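Local coordinates for protein Pbp related beta-lactamase (Pyrococcus abyssi, PDB 2QMI) that probably cleaves peptides as a self-compartmentalising octameric enzyme related to penicillin-binding proteins and serine beta-lactamases, at residues E52-I57 / K208-G213; S179-I184 / Y198-E203; D384-Y389 / L403-L408; D411-Y416 / A426-K431. One frame throughout, in Å; residues are numbered along the deposited sequence.

Contact 1: residues E52-I57 / K208-G213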
loop_
_atom_site.group_PDB
_atom_site.type_symbol
_atom_site.label_atom_id
_atom_site.label_comp_id
_atom_site.label_asym_id
_atom_site.label_seq_id
_atom_site.Cartn_x
_atom_site.Cartn_y
_atom_site.Cartn_z
ATOM N N GLU A 52 22.748 35.969 -22.756
ATOM C CA GLU A 52 22.001 37.029 -22.083
ATOM C C GLU A 52 21.114 36.590 -20.903
ATOM O O GLU A 52 20.932 37.350 -19.958
ATOM C CB GLU A 52 21.104 37.770 -23.097
ATOM C CG GLU A 52 21.801 38.432 -24.305
ATOM C CD GLU A 52 22.311 37.432 -25.349
ATOM O OE1 GLU A 52 21.915 36.241 -25.295
ATOM O OE2 GLU A 52 23.105 37.842 -26.233
ATOM N N THR A 53 20.549 35.385 -20.962
ATOM C CA THR A 53 19.658 34.907 -19.896
ATOM C C THR A 53 20.145 35.210 -18.476
ATOM O O THR A 53 21.325 35.074 -18.149
ATOM C CB THR A 53 19.352 33.380 -20.044
ATOM O OG1 THR A 53 18.561 32.929 -18.930
ATOM C CG2 THR A 53 20.615 32.587 -20.093
ATOM N N ILE A 54 19.209 35.633 -17.638
ATOM C CA ILE A 54 19.499 35.991 -16.262
ATOM C C ILE A 54 19.200 34.876 -15.255
ATOM O O ILE A 54 18.137 34.259 -15.291
ATOM C CB ILE A 54 18.720 37.277 -15.895
ATOM C CG1 ILE A 54 19.444 38.482 -16.507
ATOM C CG2 ILE A 54 18.574 37.415 -14.392
ATOM C CD1 ILE A 54 18.708 39.787 -16.373
ATOM N N TYR A 55 20.165 34.632 -14.365
ATOM C CA TYR A 55 20.052 33.615 -13.319
ATOM C C TYR A 55 20.414 34.257 -11.990
ATOM O O TYR A 55 20.954 35.362 -11.950
ATOM C CB TYR A 55 21.055 32.474 -13.522
ATOM C CG TYR A 55 21.063 31.781 -14.860
ATOM C CD1 TYR A 55 20.642 30.455 -14.978
ATOM C CD2 TYR A 55 21.585 32.412 -15.988
ATOM C CE1 TYR A 55 20.750 29.771 -16.190
ATOM C CE2 TYR A 55 21.699 31.743 -17.201
ATOM C CZ TYR A 55 21.281 30.423 -17.301
ATOM O OH TYR A 55 21.391 29.767 -18.507
ATOM N N GLY A 56 20.133 33.549 -10.901
ATOM C CA GLY A 56 20.513 34.053 -9.595
ATOM C C GLY A 56 21.976 33.656 -9.471
ATOM O O GLY A 56 22.369 32.616 -10.004
ATOM N N ILE A 57 22.796 34.448 -8.787
ATOM C CA ILE A 57 24.207 34.091 -8.686
ATOM C C ILE A 57 24.646 33.667 -7.293
ATOM O O ILE A 57 25.776 33.220 -7.107
ATOM C CB ILE A 57 25.119 35.249 -9.177
ATOM C CG1 ILE A 57 25.091 36.415 -8.188
ATOM C CG2 ILE A 57 24.651 35.721 -10.545
ATOM C CD1 ILE A 57 26.110 37.498 -8.506
ATOM N N LYS A 208 13.103 40.409 -20.614
ATOM C CA LYS A 208 12.634 39.398 -21.563
ATOM C C LYS A 208 13.446 38.112 -21.704
ATOM O O LYS A 208 13.109 37.272 -22.539
ATOM C CB LYS A 208 12.487 40.051 -22.936
ATOM C CG LYS A 208 11.897 41.441 -22.835
ATOM C CD LYS A 208 11.888 42.183 -24.158
ATOM C CE LYS A 208 11.547 43.650 -23.922
ATOM N NZ LYS A 208 10.201 43.864 -23.291
ATOM N N ASP A 209 14.500 37.956 -20.907
ATOM C CA ASP A 209 15.328 36.751 -20.962
ATOM C C ASP A 209 15.800 36.378 -19.550
ATOM O O ASP A 209 16.906 36.729 -19.129
ATOM C CB ASP A 209 16.540 36.971 -21.875
ATOM C CG ASP A 209 17.251 35.670 -22.231
ATOM O OD1 ASP A 209 17.148 34.702 -21.448
ATOM O OD2 ASP A 209 17.920 35.618 -23.289
ATOM N N VAL A 210 14.944 35.659 -18.830
ATOM C CA VAL A 210 15.222 35.238 -17.462
ATOM C C VAL A 210 14.899 33.758 -17.349
ATOM O O VAL A 210 13.891 33.294 -17.888
ATOM C CB VAL A 210 14.340 36.025 -16.447
ATOM C CG1 VAL A 210 14.671 35.607 -15.012
ATOM C CG2 VAL A 210 14.555 37.528 -16.630
ATOM N N ALA A 211 15.754 33.020 -16.652
ATOM C CA ALA A 211 15.547 31.592 -16.497
ATOM C C ALA A 211 14.776 31.241 -15.236
ATOM O O ALA A 211 14.948 31.863 -14.184
ATOM C CB ALA A 211 16.884 30.865 -16.498
ATOM N N MET A 212 13.914 30.240 -15.364
ATOM C CA MET A 212 13.127 29.748 -14.244
ATOM C C MET A 212 14.060 28.820 -13.462
ATOM O O MET A 212 14.903 28.151 -14.053
ATOM C CB MET A 212 11.914 28.966 -14.767
ATOM C CG MET A 212 11.155 28.162 -13.709
ATOM S SD MET A 212 10.623 29.162 -12.307
ATOM C CE MET A 212 9.274 30.105 -13.050
ATOM N N GLY A 213 13.928 28.802 -12.140
ATOM C CA GLY A 213 14.767 27.931 -11.342
ATOM C C GLY A 213 14.222 26.513 -11.379
ATOM O O GLY A 213 13.060 26.304 -11.738
#

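Contact 2: residues S179-I184 / Y198-E203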
loop_
_atom_site.group_PDB
_atom_site.type_symbol
_atom_site.label_atom_id
_atom_site.label_comp_id
_atom_site.label_asym_id
_atom_site.label_seq_id
_atom_site.Cartn_x
_atom_site.Cartn_y
_atom_site.Cartn_z
ATOM N N SER A 179 20.537 52.593 1.052
ATOM C CA SER A 179 20.283 51.159 1.168
ATOM C C SER A 179 21.428 50.390 0.517
ATOM O O SER A 179 22.126 50.924 -0.356
ATOM C CB SER A 179 18.962 50.784 0.488
ATOM O OG SER A 179 19.084 50.823 -0.922
ATOM N N TYR A 180 21.624 49.145 0.949
ATOM C CA TYR A 180 22.679 48.291 0.399
ATOM C C TYR A 180 22.482 48.083 -1.099
ATOM O O TYR A 180 23.437 48.102 -1.875
ATOM C CB TYR A 180 22.683 46.918 1.088
ATOM C CG TYR A 180 23.523 45.889 0.359
ATOM C CD1 TYR A 180 24.921 45.943 0.398
ATOM C CD2 TYR A 180 22.925 44.912 -0.436
ATOM C CE1 TYR A 180 25.697 45.055 -0.341
ATOM C CE2 TYR A 180 23.696 44.018 -1.184
ATOM C CZ TYR A 180 25.079 44.098 -1.134
ATOM O OH TYR A 180 25.844 43.240 -1.898
ATOM N N GLU A 181 21.234 47.868 -1.497
ATOM C CA GLU A 181 20.923 47.648 -2.898
ATOM C C GLU A 181 21.271 48.846 -3.772
ATOM O O GLU A 181 21.884 48.681 -4.824
ATOM C CB GLU A 181 19.446 47.278 -3.061
ATOM C CG GLU A 181 19.077 45.973 -2.371
ATOM C CD GLU A 181 18.387 46.178 -1.031
ATOM O OE1 GLU A 181 18.819 47.048 -0.241
ATOM O OE2 GLU A 181 17.407 45.451 -0.768
ATOM N N GLU A 182 20.889 50.050 -3.353
ATOM C CA GLU A 182 21.213 51.229 -4.154
ATOM C C GLU A 182 22.706 51.552 -4.136
ATOM O O GLU A 182 23.220 52.151 -5.077
ATOM C CB GLU A 182 20.380 52.456 -3.724
ATOM C CG GLU A 182 20.525 52.934 -2.285
ATOM C CD GLU A 182 19.533 54.075 -1.935
ATOM O OE1 GLU A 182 19.578 55.146 -2.607
ATOM O OE2 GLU A 182 18.712 53.898 -0.991
ATOM N N TYR A 183 23.417 51.154 -3.085
ATOM C CA TYR A 183 24.852 51.425 -3.052
ATOM C C TYR A 183 25.574 50.573 -4.105
ATOM O O TYR A 183 26.463 51.066 -4.808
ATOM C CB TYR A 183 25.453 51.127 -1.678
ATOM C CG TYR A 183 26.885 51.609 -1.566
ATOM C CD1 TYR A 183 27.169 52.942 -1.264
ATOM C CD2 TYR A 183 27.955 50.754 -1.833
ATOM C CE1 TYR A 183 28.481 53.409 -1.237
ATOM C CE2 TYR A 183 29.275 51.214 -1.809
ATOM C CZ TYR A 183 29.525 52.540 -1.514
ATOM O OH TYR A 183 30.812 53.010 -1.530
ATOM N N ILE A 184 25.198 49.297 -4.202
ATOM C CA ILE A 184 25.804 48.393 -5.183
ATOM C C ILE A 184 25.499 48.881 -6.597
ATOM O O ILE A 184 26.380 48.916 -7.459
ATOM C CB ILE A 184 25.259 46.948 -5.061
ATOM C CG1 ILE A 184 25.574 46.369 -3.680
ATOM C CG2 ILE A 184 25.863 46.080 -6.156
ATOM C CD1 ILE A 184 27.049 46.376 -3.324
ATOM N N TYR A 198 20.264 42.586 -11.357
ATOM C CA TYR A 198 19.242 43.114 -10.452
ATOM C C TYR A 198 19.168 42.567 -9.022
ATOM O O TYR A 198 19.825 41.585 -8.669
ATOM C CB TYR A 198 17.866 42.906 -11.081
ATOM C CG TYR A 198 17.757 43.200 -12.568
ATOM C CD1 TYR A 198 17.627 44.510 -13.041
ATOM C CD2 TYR A 198 17.723 42.160 -13.498
ATOM C CE1 TYR A 198 17.459 44.776 -14.403
ATOM C CE2 TYR A 198 17.555 42.417 -14.858
ATOM C CZ TYR A 198 17.423 43.724 -15.303
ATOM O OH TYR A 198 17.254 43.968 -16.646
ATOM N N PHE A 199 18.320 43.216 -8.224
ATOM C CA PHE A 199 18.040 42.843 -6.836
ATOM C C PHE A 199 16.530 42.711 -6.645
ATOM O O PHE A 199 16.043 41.758 -6.032
ATOM C CB PHE A 199 18.545 43.916 -5.864
ATOM C CG PHE A 199 19.956 43.710 -5.407
ATOM C CD1 PHE A 199 20.290 42.612 -4.618
ATOM C CD2 PHE A 199 20.952 44.613 -5.757
ATOM C CE1 PHE A 199 21.596 42.416 -4.181
ATOM C CE2 PHE A 199 22.262 44.427 -5.325
ATOM C CZ PHE A 199 22.585 43.325 -4.536
ATOM N N PHE A 200 15.801 43.686 -7.184
ATOM C CA PHE A 200 14.348 43.751 -7.063
ATOM C C PHE A 200 13.589 42.991 -8.150
ATOM O O PHE A 200 13.892 43.103 -9.343
ATOM C CB PHE A 200 13.914 45.218 -7.051
ATOM C CG PHE A 200 14.706 46.074 -6.096
ATOM C CD1 PHE A 200 14.657 45.839 -4.722
ATOM C CD2 PHE A 200 15.520 47.102 -6.570
ATOM C CE1 PHE A 200 15.401 46.610 -3.836
ATOM C CE2 PHE A 200 16.274 47.882 -5.685
ATOM C CZ PHE A 200 16.208 47.628 -4.312
ATOM N N LYS A 201 12.596 42.221 -7.708
ATOM C CA LYS A 201 11.756 41.415 -8.581
ATOM C C LYS A 201 11.047 42.232 -9.648
ATOM O O LYS A 201 10.795 41.745 -10.753
ATOM C CB LYS A 201 10.714 40.682 -7.742
ATOM C CG LYS A 201 9.861 41.611 -6.889
ATOM C CD LYS A 201 8.777 40.828 -6.154
ATOM C CE LYS A 201 9.390 39.868 -5.144
ATOM N NZ LYS A 201 10.047 40.602 -4.015
ATOM N N GLU A 202 10.716 43.474 -9.312
ATOM C CA GLU A 202 10.030 44.354 -10.246
ATOM C C GLU A 202 10.870 44.590 -11.510
ATOM O O GLU A 202 10.333 44.629 -12.618
ATOM C CB GLU A 202 9.678 45.688 -9.560
ATOM C CG GLU A 202 8.649 45.550 -8.432
ATOM C CD GLU A 202 9.281 45.487 -7.035
ATOM O OE1 GLU A 202 10.354 44.867 -6.873
ATOM O OE2 GLU A 202 8.686 46.057 -6.089
ATOM N N GLU A 203 12.182 44.740 -11.336
ATOM C CA GLU A 203 13.097 44.949 -12.458
ATOM C C GLU A 203 13.258 43.659 -13.275
ATOM O O GLU A 203 13.409 43.693 -14.498
ATOM C CB GLU A 203 14.483 45.359 -11.948
ATOM C CG GLU A 203 14.523 46.510 -10.957
ATOM C CD GLU A 203 15.944 46.808 -10.495
ATOM O OE1 GLU A 203 16.540 45.968 -9.763
ATOM O OE2 GLU A 203 16.473 47.884 -10.876
#

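Contact 3: residues D384-Y389 / L403-L408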
loop_
_atom_site.group_PDB
_atom_site.type_symbol
_atom_site.label_atom_id
_atom_site.label_comp_id
_atom_site.label_asym_id
_atom_site.label_seq_id
_atom_site.Cartn_x
_atom_site.Cartn_y
_atom_site.Cartn_z
ATOM N N ASP A 384 28.433 7.046 -4.608
ATOM C CA ASP A 384 27.720 8.202 -4.081
ATOM C C ASP A 384 28.673 9.364 -3.887
ATOM O O ASP A 384 29.279 9.528 -2.821
ATOM C CB ASP A 384 27.045 7.898 -2.753
ATOM C CG ASP A 384 26.212 9.061 -2.269
ATOM O OD1 ASP A 384 25.344 9.518 -3.056
ATOM O OD2 ASP A 384 26.427 9.525 -1.121
ATOM N N GLY A 385 28.789 10.184 -4.923
ATOM C CA GLY A 385 29.695 11.304 -4.842
ATOM C C GLY A 385 31.093 10.735 -4.751
ATOM O O GLY A 385 31.600 10.168 -5.719
ATOM N N ASP A 386 31.699 10.844 -3.574
ATOM C CA ASP A 386 33.064 10.369 -3.367
ATOM C C ASP A 386 33.165 8.998 -2.687
ATOM O O ASP A 386 34.261 8.460 -2.537
ATOM C CB ASP A 386 33.814 11.399 -2.523
ATOM C CG ASP A 386 35.304 11.349 -2.737
ATOM O OD1 ASP A 386 35.906 10.278 -2.488
ATOM O OD2 ASP A 386 35.880 12.382 -3.158
ATOM N N VAL A 387 32.030 8.430 -2.287
ATOM C CA VAL A 387 32.050 7.147 -1.594
ATOM C C VAL A 387 31.510 5.989 -2.410
ATOM O O VAL A 387 30.601 6.148 -3.228
ATOM C CB VAL A 387 31.271 7.242 -0.251
ATOM C CG1 VAL A 387 31.107 5.870 0.376
ATOM C CG2 VAL A 387 32.024 8.168 0.707
ATOM N N VAL A 388 32.095 4.818 -2.191
ATOM C CA VAL A 388 31.673 3.616 -2.892
ATOM C C VAL A 388 30.989 2.709 -1.883
ATOM O O VAL A 388 31.556 2.398 -0.837
ATOM C CB VAL A 388 32.879 2.867 -3.499
ATOM C CG1 VAL A 388 32.393 1.638 -4.273
ATOM C CG2 VAL A 388 33.673 3.807 -4.406
ATOM N N TYR A 389 29.767 2.292 -2.194
ATOM C CA TYR A 389 29.019 1.426 -1.294
ATOM C C TYR A 389 28.889 0.014 -1.831
ATOM O O TYR A 389 28.523 -0.185 -2.988
ATOM C CB TYR A 389 27.616 1.984 -1.043
ATOM C CG TYR A 389 27.567 3.230 -0.178
ATOM C CD1 TYR A 389 27.469 4.506 -0.748
ATOM C CD2 TYR A 389 27.603 3.130 1.214
ATOM C CE1 TYR A 389 27.404 5.655 0.058
ATOM C CE2 TYR A 389 27.544 4.261 2.021
ATOM C CZ TYR A 389 27.444 5.519 1.442
ATOM O OH TYR A 389 27.394 6.623 2.264
ATOM N N LEU A 403 32.922 2.424 1.502
ATOM C CA LEU A 403 34.314 2.318 1.056
ATOM C C LEU A 403 34.925 3.657 0.632
ATOM O O LEU A 403 34.341 4.403 -0.162
ATOM C CB LEU A 403 34.424 1.331 -0.108
ATOM C CG LEU A 403 33.997 -0.121 0.120
ATOM C CD1 LEU A 403 34.212 -0.896 -1.171
ATOM C CD2 LEU A 403 34.800 -0.748 1.252
ATOM N N PHE A 404 36.109 3.948 1.158
ATOM C CA PHE A 404 36.811 5.188 0.848
ATOM C C PHE A 404 37.980 4.941 -0.095
ATOM O O PHE A 404 38.919 4.229 0.254
ATOM C CB PHE A 404 37.349 5.819 2.136
ATOM C CG PHE A 404 36.297 6.477 2.988
ATOM C CD1 PHE A 404 34.967 6.075 2.924
ATOM C CD2 PHE A 404 36.653 7.479 3.884
ATOM C CE1 PHE A 404 34.004 6.658 3.744
ATOM C CE2 PHE A 404 35.702 8.070 4.709
ATOM C CZ PHE A 404 34.374 7.659 4.640
ATOM N N PRO A 405 37.943 5.526 -1.303
ATOM C CA PRO A 405 39.045 5.326 -2.246
ATOM C C PRO A 405 40.336 5.924 -1.704
ATOM O O PRO A 405 40.371 7.097 -1.339
ATOM C CB PRO A 405 38.555 6.044 -3.501
ATOM C CG PRO A 405 37.079 5.876 -3.426
ATOM C CD PRO A 405 36.807 6.183 -1.972
ATOM N N GLU A 406 41.387 5.110 -1.644
ATOM C CA GLU A 406 42.685 5.547 -1.145
ATOM C C GLU A 406 43.651 5.572 -2.311
ATOM O O GLU A 406 44.718 6.177 -2.226
ATOM C CB GLU A 406 43.206 4.577 -0.081
ATOM C CG GLU A 406 44.610 4.883 0.443
ATOM C CD GLU A 406 45.237 3.688 1.168
ATOM O OE1 GLU A 406 44.744 3.312 2.259
ATOM O OE2 GLU A 406 46.225 3.113 0.644
ATOM N N VAL A 407 43.277 4.900 -3.398
ATOM C CA VAL A 407 44.120 4.849 -4.588
ATOM C C VAL A 407 43.279 4.702 -5.858
ATOM O O VAL A 407 42.554 3.712 -6.024
ATOM C CB VAL A 407 45.131 3.668 -4.514
ATOM C CG1 VAL A 407 46.016 3.653 -5.763
ATOM C CG2 VAL A 407 46.002 3.796 -3.267
ATOM N N LEU A 408 43.368 5.692 -6.748
ATOM C CA LEU A 408 42.623 5.649 -8.005
ATOM C C LEU A 408 43.507 5.703 -9.236
ATOM O O LEU A 408 44.366 6.571 -9.370
ATOM C CB LEU A 408 41.623 6.795 -8.101
ATOM C CG LEU A 408 40.324 6.675 -7.317
ATOM C CD1 LEU A 408 40.610 6.865 -5.840
ATOM C CD2 LEU A 408 39.348 7.724 -7.807
#

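Contact 4: residues D411-Y416 / A426-K431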
loop_
_atom_site.group_PDB
_atom_site.type_symbol
_atom_site.label_atom_id
_atom_site.label_comp_id
_atom_site.label_asym_id
_atom_site.label_seq_id
_atom_site.Cartn_x
_atom_site.Cartn_y
_atom_site.Cartn_z
ATOM N N ASP A 411 42.816 1.523 -14.271
ATOM C CA ASP A 411 42.518 0.091 -14.225
ATOM C C ASP A 411 42.508 -0.459 -12.812
ATOM O O ASP A 411 42.330 -1.667 -12.621
ATOM C CB ASP A 411 43.601 -0.643 -14.997
ATOM C CG ASP A 411 44.986 -0.294 -14.481
ATOM O OD1 ASP A 411 45.270 0.921 -14.382
ATOM O OD2 ASP A 411 45.782 -1.206 -14.154
ATOM N N PHE A 412 42.698 0.411 -11.825
ATOM C CA PHE A 412 42.771 -0.047 -10.442
ATOM C C PHE A 412 42.276 0.969 -9.417
ATOM O O PHE A 412 42.687 2.131 -9.438
ATOM C CB PHE A 412 44.232 -0.401 -10.138
ATOM C CG PHE A 412 44.458 -0.968 -8.770
ATOM C CD1 PHE A 412 43.922 -2.206 -8.416
ATOM C CD2 PHE A 412 45.220 -0.276 -7.839
ATOM C CE1 PHE A 412 44.146 -2.747 -7.146
ATOM C CE2 PHE A 412 45.453 -0.805 -6.567
ATOM C CZ PHE A 412 44.914 -2.045 -6.218
ATOM N N ILE A 413 41.402 0.521 -8.519
ATOM C CA ILE A 413 40.880 1.367 -7.452
ATOM C C ILE A 413 41.011 0.606 -6.131
ATOM O O ILE A 413 40.460 -0.482 -5.984
ATOM C CB ILE A 413 39.385 1.722 -7.658
ATOM C CG1 ILE A 413 39.208 2.519 -8.951
ATOM C CG2 ILE A 413 38.868 2.534 -6.463
ATOM C CD1 ILE A 413 37.765 2.770 -9.310
ATOM N N LYS A 414 41.753 1.169 -5.179
ATOM C CA LYS A 414 41.916 0.528 -3.880
ATOM C C LYS A 414 41.117 1.333 -2.861
ATOM O O LYS A 414 41.302 2.543 -2.739
ATOM C CB LYS A 414 43.393 0.488 -3.485
ATOM C CG LYS A 414 43.661 -0.228 -2.175
ATOM C CD LYS A 414 45.153 -0.445 -1.944
ATOM C CE LYS A 414 45.402 -1.302 -0.711
ATOM N NZ LYS A 414 46.852 -1.581 -0.495
ATOM N N CYS A 415 40.212 0.669 -2.150
ATOM C CA CYS A 415 39.388 1.337 -1.151
ATOM C C CYS A 415 39.588 0.683 0.199
ATOM O O CYS A 415 40.219 -0.372 0.301
ATOM C CB CYS A 415 37.904 1.240 -1.508
ATOM S SG CYS A 415 37.486 1.855 -3.125
ATOM N N TYR A 416 39.039 1.307 1.232
ATOM C CA TYR A 416 39.145 0.770 2.579
ATOM C C TYR A 416 37.928 1.204 3.361
ATOM O O TYR A 416 37.313 2.230 3.059
ATOM C CB TYR A 416 40.411 1.285 3.269
ATOM C CG TYR A 416 40.371 2.752 3.638
ATOM C CD1 TYR A 416 39.768 3.178 4.823
ATOM C CD2 TYR A 416 40.933 3.718 2.800
ATOM C CE1 TYR A 416 39.728 4.527 5.172
ATOM C CE2 TYR A 416 40.897 5.081 3.140
ATOM C CZ TYR A 416 40.292 5.471 4.330
ATOM O OH TYR A 416 40.255 6.806 4.681
ATOM N N ALA A 426 39.635 -3.065 0.000
ATOM C CA ALA A 426 38.950 -3.728 -1.103
ATOM C C ALA A 426 39.712 -3.285 -2.357
ATOM O O ALA A 426 40.322 -2.213 -2.366
ATOM C CB ALA A 426 37.493 -3.278 -1.178
ATOM N N GLU A 427 39.696 -4.109 -3.400
ATOM C CA GLU A 427 40.391 -3.773 -4.643
ATOM C C GLU A 427 39.542 -4.085 -5.865
ATOM O O GLU A 427 38.967 -5.165 -5.970
ATOM C CB GLU A 427 41.720 -4.525 -4.759
ATOM C CG GLU A 427 42.794 -4.079 -3.783
ATOM C CD GLU A 427 42.868 -4.955 -2.542
ATOM O OE1 GLU A 427 43.102 -6.178 -2.679
ATOM O OE2 GLU A 427 42.703 -4.418 -1.426
ATOM N N PHE A 428 39.464 -3.120 -6.774
ATOM C CA PHE A 428 38.706 -3.253 -8.010
ATOM C C PHE A 428 39.695 -3.329 -9.171
ATOM O O PHE A 428 40.531 -2.439 -9.325
ATOM C CB PHE A 428 37.796 -2.035 -8.206
ATOM C CG PHE A 428 36.596 -2.016 -7.304
ATOM C CD1 PHE A 428 35.466 -2.767 -7.613
ATOM C CD2 PHE A 428 36.597 -1.260 -6.136
ATOM C CE1 PHE A 428 34.357 -2.767 -6.770
ATOM C CE2 PHE A 428 35.491 -1.254 -5.286
ATOM C CZ PHE A 428 34.372 -2.008 -5.605
ATOM N N TYR A 429 39.612 -4.389 -9.972
ATOM C CA TYR A 429 40.497 -4.542 -11.125
ATOM C C TYR A 429 39.677 -4.392 -12.410
ATOM O O TYR A 429 38.880 -5.270 -12.745
ATOM C CB TYR A 429 41.186 -5.915 -11.105
ATOM C CG TYR A 429 42.151 -6.132 -9.945
ATOM C CD1 TYR A 429 41.688 -6.528 -8.689
ATOM C CD2 TYR A 429 43.524 -5.922 -10.106
ATOM C CE1 TYR A 429 42.572 -6.710 -7.612
ATOM C CE2 TYR A 429 44.414 -6.098 -9.045
ATOM C CZ TYR A 429 43.932 -6.494 -7.800
ATOM O OH TYR A 429 44.812 -6.685 -6.752
ATOM N N ILE A 430 39.870 -3.281 -13.121
ATOM C CA ILE A 430 39.128 -3.033 -14.361
ATOM C C ILE A 430 39.918 -3.524 -15.569
ATOM O O ILE A 430 41.035 -3.076 -15.809
ATOM C CB ILE A 430 38.806 -1.522 -14.557
ATOM C CG1 ILE A 430 37.950 -0.999 -13.399
ATOM C CG2 ILE A 430 38.038 -1.316 -15.871
ATOM C CD1 ILE A 430 38.722 -0.676 -12.133
ATOM N N LYS A 431 39.330 -4.439 -16.336
ATOM C CA LYS A 431 40.001 -5.006 -17.501
ATOM C C LYS A 431 39.016 -5.780 -18.399
ATOM O O LYS A 431 38.133 -6.495 -17.910
ATOM C CB LYS A 431 41.148 -5.905 -16.999
ATOM C CG LYS A 431 41.788 -6.881 -17.993
ATOM C CD LYS A 431 42.851 -7.729 -17.260
ATOM C CE LYS A 431 43.256 -9.003 -18.021
ATOM N NZ LYS A 431 44.062 -8.726 -19.254
#

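Contact 1: residues E52-I57 / K208-G213
I54 and V210 form a single isolated beta bridge in the beta-lactamase-like part of the chain, tying the residues that lead into strand 55-56 to the loop that precedes strand 213-216. The two segments run in the same direction here, and I54 spends both of its backbone polar groups on the partner. Its N donates to D209 O at 3.0 Å, tilted out of the carbonyl plane; its O receives A211 N at 3.0 Å, almost straight (177°) and in the carbonyl plane. Side chains close in beside this rung. A211 CB sits over one face of the Y55 ring, toward the rim, 4.0 Å from Y55 CE1. T53 carries OG1 opposite its backbone N (chi1 176°), which sets OG1 beside A211 CB at 3.6 Å. D209 turns its carboxylate toward E52 and T53, placing D209 OD2 4.5 Å from E52 OE1. If both carboxylates are ionised they would tend to repel, and R41 makes a salt bridge with D209. T50 OG1 lies within hydrogen-bonding distance of E52 OE1 and D209 OD2 but can donate to one at a time. The parallel-type bridge flanks an acidic pair whose charge R41 probably offsets in part, T50 being their shared polar partner.

Contact 2: residues S179-I184 / Y198-E203
F199 is gripped on several sides by about the first turn of helix 180-189, the tight half of the contact. E181 CG lies over one face of its ring, 4.2 Å from the ring centroid, in a CH-pi contact. I184 CB comes to the ring edge, 3.9 Å from F199 CE2, while Y180 CE2 approaches F199 CZ at 3.6 Å with the two ring planes 73° apart. Y180 is itself held by its hydroxyl, hydrogen-bonded to T65 of helix 61-74. The solvent side belongs to F200, an exposed residue, although F200 CZ still meets E181 CB at 3.5 Å; beyond it the bent E181 chain carries its carboxylate past F200 CE1, the group and the ring inclined by 30°. F199 CB lies over the centre of one F200 face. Upstream, S179 N donates to E182 OE2 at 3.0 Å. The contact joins the start of one helix to the loop before helix 201-204, and S179 with E182 makes the capping box that opens helix 180-189.

Contact 3: residues D384-Y389 / L403-L408
V388 and L403 meet as an antiparallel hydrogen-bonded pair. V388 N donates to L403 O at 3.1 Å in a nearly straight bond, and L403 N donates back to V388 O at 2.7 Å, lying close to the line of the C=O bond. On the same face of the sheet their side chains touch through V388 CB and L403 CB, 4.0 Å apart, and V388 CG2 reaches P405 CG at 4.1 Å. Toward the other face V387 CG2, placed beside its backbone N, packs against F404 CE1 at 3.9 Å. The next hydrogen-bonded pair, D386 with P405, cannot form, because P405 has no N-H; D386 O faces its CD at 3.5 Å instead.

Outside this shell, a type II' turn from D384 to V387 links strand 378-384 to strand 387-392, with glycine G385 at positive phi (66°) and the turn closed by V387 N donating to D384 O at 3.0 Å. D386 is positioned by a salt bridge to R359 of helix 355-364, the helix against which V388 also packs through L363. F404 stacks on F404 of a neighbouring subunit, so the outward side of the hairpin serves the assembly. Past P405, E406 and V407 both face K414 in a classic beta bulge. The paired core is the hairpin of strands 387-392 and 400-408 in the closed antiparallel barrel of the Pab87 octamerisation domain.

Contact 4: residues D411-Y416 / A426-K431
Strands 412-416 and 426-431 run antiparallel at 165°, their axes 4.8 Å apart, in a regular beta-hairpin ladder of the octamerisation barrel. I413 and F428 exchange two bonds, as do C415 and A426, and I430 N adds another to D411 O at 3.0 Å, arriving from above the carbonyl plane. Between these rungs the F412-Y429 and K414-E427 pairs are of the non-hydrogen-bonded kind.

The face bearing F412, K414, E427 and Y429 is the more polar. F412 holds its ring CG opposite the backbone N (chi1 -177°), which lays the ring alongside both cross-strand neighbours: F412 CE1 stands over one face of the Y429 ring, 3.8 Å from Y429 CZ, and F412 CZ touches E427 CG at 3.8 Å. K414 extends alongside E427, yet K414 NZ stays 5.1 Å from E427 OE2, so any attraction is probably long-range and no salt bridge forms; K414 has a cation-pi partner in Y425. E427 packs on R157 of a neighbouring subunit, which brings E427 to a subunit interface.

I413, C415, A426 and F428 make up the other, buried face, where I413 also rests on I362 and L363 of helix 355-364. I413 CB and F428 CB lie 4.1 Å apart, and the F428 ring projects from the sheet and leans toward the C415 end, so that C415 SG comes to its edge, near its plane, 4.3 Å from F428 CE2.

Overall arrangement
From the N terminus, E52-I57 opens the longest loop, which contact 1 closes only at K208-G213. Contact 2 is nested inside it, linking helix 180-189 to the loop before helix 201-204, and the two meet where I54 packs on Y198. Both lie in the beta-lactamase-like part. Contacts 3 and 4 follow in series, each closing a short hairpin of the octamerisation barrel; their strands 400-408 and 412-419 are neighbours, with probable backbone hydrogen bonds between K414 and both E406 and V407. The two pairs stand well apart: centres of contacts 2 and 4 are about 53 Å from each other. Contacts 3 and 4 both touch the same neighbouring subunit.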